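Local coordinates for fiber protein 2 (Fowl adenovirus 1, PDB 2VTW) that probably forms spikes at the capsid vertices and attaches the virion to its host receptor through this C-terminal head domain, at residues P113-N118 and T154-T159. Residues are numbered along the deposited sequence; the frame is centred on the assembly and turned at random.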
ATOM      1  N   PRO A 113      19.529  11.367  -2.627  1.00 22.43           N
ATOM      2  CA  PRO A 113      20.130  12.559  -3.276  1.00 22.75           C
ATOM      3  C   PRO A 113      19.242  13.820  -3.294  1.00 22.72           C
ATOM      4  O   PRO A 113      18.030  13.737  -3.496  1.00 22.38           O
ATOM      5  CB  PRO A 113      20.429  12.065  -4.691  1.00 22.55           C
ATOM      6  CG  PRO A 113      20.671  10.599  -4.508  1.00 23.54           C
ATOM      7  CD  PRO A 113      19.607  10.185  -3.505  1.00 22.08           C
ATOM      8  N   VAL A 114      19.849  14.972  -3.010  1.00 23.04           N
ATOM      9  CA  VAL A 114      19.129  16.244  -3.037  1.00 23.93           C
ATOM     10  C   VAL A 114      18.718  16.555  -4.472  1.00 24.05           C
ATOM     11  O   VAL A 114      19.477  16.293  -5.414  1.00 24.82           O
ATOM     12  CB  VAL A 114      19.993  17.428  -2.438  1.00 24.31           C
ATOM     13  CG1 VAL A 114      21.383  17.342  -2.943  1.00 26.21           C
ATOM     14  CG2 VAL A 114      19.402  18.800  -2.807  1.00 22.77           C
ATOM     15  N   PHE A 115      17.526  17.110  -4.633  1.00 24.75           N
ATOM     16  CA  PHE A 115      17.118  17.690  -5.908  1.00 26.14           C
ATOM     17  C   PHE A 115      17.531  19.174  -5.896  1.00 26.96           C
ATOM     18  O   PHE A 115      16.913  19.996  -5.222  1.00 26.31           O
ATOM     19  CB  PHE A 115      15.613  17.520  -6.123  1.00 25.48           C
ATOM     20  CG  PHE A 115      15.077  18.175  -7.372  1.00 24.58           C
ATOM     21  CD1 PHE A 115      15.783  18.155  -8.544  1.00 24.04           C
ATOM     22  CD2 PHE A 115      13.839  18.790  -7.359  1.00 25.24           C
ATOM     23  CE1 PHE A 115      15.273  18.761  -9.686  1.00 25.28           C
ATOM     24  CE2 PHE A 115      13.329  19.399  -8.512  1.00 25.55           C
ATOM     25  CZ  PHE A 115      14.050  19.372  -9.666  1.00 24.40           C
ATOM     26  N   ASN A 116      18.596  19.491  -6.627  1.00 29.01           N
ATOM     27  CA  ASN A 116      19.134  20.856  -6.638  1.00 30.36           C
ATOM     28  C   ASN A 116      18.479  21.687  -7.732  1.00 31.55           C
ATOM     29  O   ASN A 116      18.807  21.563  -8.912  1.00 31.90           O
ATOM     30  CB  ASN A 116      20.657  20.855  -6.777  1.00 30.27           C
ATOM     31  CG  ASN A 116      21.301  22.162  -6.272  1.00 30.10           C
ATOM     32  OD1 ASN A 116      20.647  23.194  -6.170  1.00 29.95           O
ATOM     33  ND2 ASN A 116      22.584  22.095  -5.934  1.00 32.37           N
ATOM     34  N   MET A 117      17.539  22.531  -7.324  1.00 33.15           N
ATOM     35  CA  MET A 117      16.854  23.435  -8.242  1.00 34.97           C
ATOM     36  C   MET A 117      17.738  24.581  -8.775  1.00 36.54           C
ATOM     37  O   MET A 117      17.329  25.294  -9.689  1.00 36.56           O
ATOM     38  CB  MET A 117      15.643  24.039  -7.556  1.00 34.99           C
ATOM     39  CG  MET A 117      14.591  23.024  -7.235  1.00 34.86           C
ATOM     40  SD  MET A 117      13.132  23.852  -6.691  1.00 36.40           S
ATOM     41  CE  MET A 117      12.481  24.451  -8.265  1.00 36.81           C
ATOM     42  N   ASN A 118      18.929  24.752  -8.199  1.00 38.12           N
ATOM     43  CA  ASN A 118      19.876  25.772  -8.635  1.00 39.17           C
ATOM     44  C   ASN A 118      20.683  25.387  -9.865  1.00 40.38           C
ATOM     45  O   ASN A 118      21.429  26.216 -10.373  1.00 41.41           O
ATOM     46  CB  ASN A 118      20.864  26.101  -7.503  1.00 39.62           C
ATOM     47  CG  ASN A 118      20.195  26.759  -6.333  1.00 40.47           C
ATOM     48  OD1 ASN A 118      19.594  27.813  -6.490  1.00 41.68           O
ATOM     49  ND2 ASN A 118      20.287  26.149  -5.152  1.00 40.85           N
ATOM     50  N   THR A 154      11.983  13.482  -0.572  1.00 18.62           N
ATOM     51  CA  THR A 154      13.276  13.962  -1.058  1.00 19.21           C
ATOM     52  C   THR A 154      13.513  15.400  -0.593  1.00 19.36           C
ATOM     53  O   THR A 154      12.593  16.214  -0.635  1.00 20.37           O
ATOM     54  CB  THR A 154      13.289  13.991  -2.618  1.00 19.78           C
ATOM     55  OG1 THR A 154      12.861  12.717  -3.148  1.00 20.23           O
ATOM     56  CG2 THR A 154      14.646  14.331  -3.118  1.00 18.09           C
ATOM     57  N   PRO A 155      14.727  15.715  -0.137  1.00 19.44           N
ATOM     58  CA  PRO A 155      15.070  17.132   0.149  1.00 20.06           C
ATOM     59  C   PRO A 155      15.323  17.924  -1.135  1.00 19.72           C
ATOM     60  O   PRO A 155      16.140  17.514  -1.934  1.00 19.35           O
ATOM     61  CB  PRO A 155      16.360  17.041   0.969  1.00 19.57           C
ATOM     62  CG  PRO A 155      16.886  15.687   0.764  1.00 20.09           C
ATOM     63  CD  PRO A 155      15.832  14.803   0.151  1.00 18.81           C
ATOM     64  N   VAL A 156      14.623  19.040  -1.318  1.00 20.51           N
ATOM     65  CA  VAL A 156      14.773  19.844  -2.543  1.00 20.93           C
ATOM     66  C   VAL A 156      15.492  21.177  -2.228  1.00 21.15           C
ATOM     67  O   VAL A 156      15.007  21.956  -1.419  1.00 19.86           O
ATOM     68  CB  VAL A 156      13.412  20.113  -3.205  1.00 20.91           C
ATOM     69  CG1 VAL A 156      13.592  20.819  -4.544  1.00 20.05           C
ATOM     70  CG2 VAL A 156      12.633  18.801  -3.392  1.00 21.98           C
ATOM     71  N   LEU A 157      16.654  21.406  -2.843  1.00 21.61           N
ATOM     72  CA  LEU A 157      17.409  22.633  -2.584  1.00 22.88           C
ATOM     73  C   LEU A 157      16.869  23.743  -3.494  1.00 23.28           C
ATOM     74  O   LEU A 157      17.095  23.737  -4.708  1.00 23.52           O
ATOM     75  CB  LEU A 157      18.916  22.427  -2.751  1.00 22.57           C
ATOM     76  CG  LEU A 157      19.837  23.566  -2.260  1.00 22.61           C
ATOM     77  CD1 LEU A 157      19.765  23.802  -0.756  1.00 20.87           C
ATOM     78  CD2 LEU A 157      21.258  23.283  -2.701  1.00 23.11           C
ATOM     79  N   ALA A 158      16.101  24.642  -2.883  1.00 24.12           N
ATOM     80  CA  ALA A 158      15.520  25.794  -3.549  1.00 25.04           C
ATOM     81  C   ALA A 158      16.608  26.830  -3.894  1.00 26.27           C
ATOM     82  O   ALA A 158      17.775  26.705  -3.463  1.00 26.89           O
ATOM     83  CB  ALA A 158      14.468  26.418  -2.645  1.00 24.53           C
ATOM     84  N   THR A 159      16.232  27.859  -4.663  1.00 27.37           N
ATOM     85  CA  THR A 159      17.190  28.905  -5.042  1.00 27.57           C
ATOM     86  C   THR A 159      17.635  29.754  -3.856  1.00 27.69           C
ATOM     87  O   THR A 159      18.740  30.287  -3.881  1.00 29.73           O
ATOM     88  CB  THR A 159      16.674  29.796  -6.198  1.00 27.90           C
ATOM     89  OG1 THR A 159      15.360  30.274  -5.891  1.00 29.94           O
ATOM     90  CG2 THR A 159      16.633  29.009  -7.478  1.00 28.17           C
TER
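The Phe-115 ring lies alongside Val-156, both pointing to the same side of the sheet, and its CD2 meets Val-156 CG1 obliquely at 3.5 Å. Trp-75 runs nearly parallel to this ring, while the Tyr-124 ring meets it at about 45°. Met-117 adds its CG to the same methyl, 3.6 Å from Val-156 CG1. On the other side of the sheet chi1 of Asn-116 (-158°, CG anti to the backbone N) puts the carboxamide beside Leu-157, with OD1 3.5 Å from Leu-157 CD2. The same OD1 accepts from Asn-118 N, closing an Asx turn. That turn brings the second amide round: Asn-118 ND2 donates to Ala-158 O at 3.1 Å, from above the carbonyl plane, and gives Asn-116 OD1 a second, weak bond. Between the two faces the strands pair in parallel. Phe-115 N binds Pro-155 O, Leu-157 N returns to Phe-115 O at 2.8 Å, and Met-117 N donates to Leu-157 O. The short strand 115-116 thus adds a parallel partner to the end of strand 147-157, whose Thr-154 and Val-156 make backbone hydrogen bonds to Leu-166 and Tyr-164 of the antiparallel strand 163-173 on its other edge.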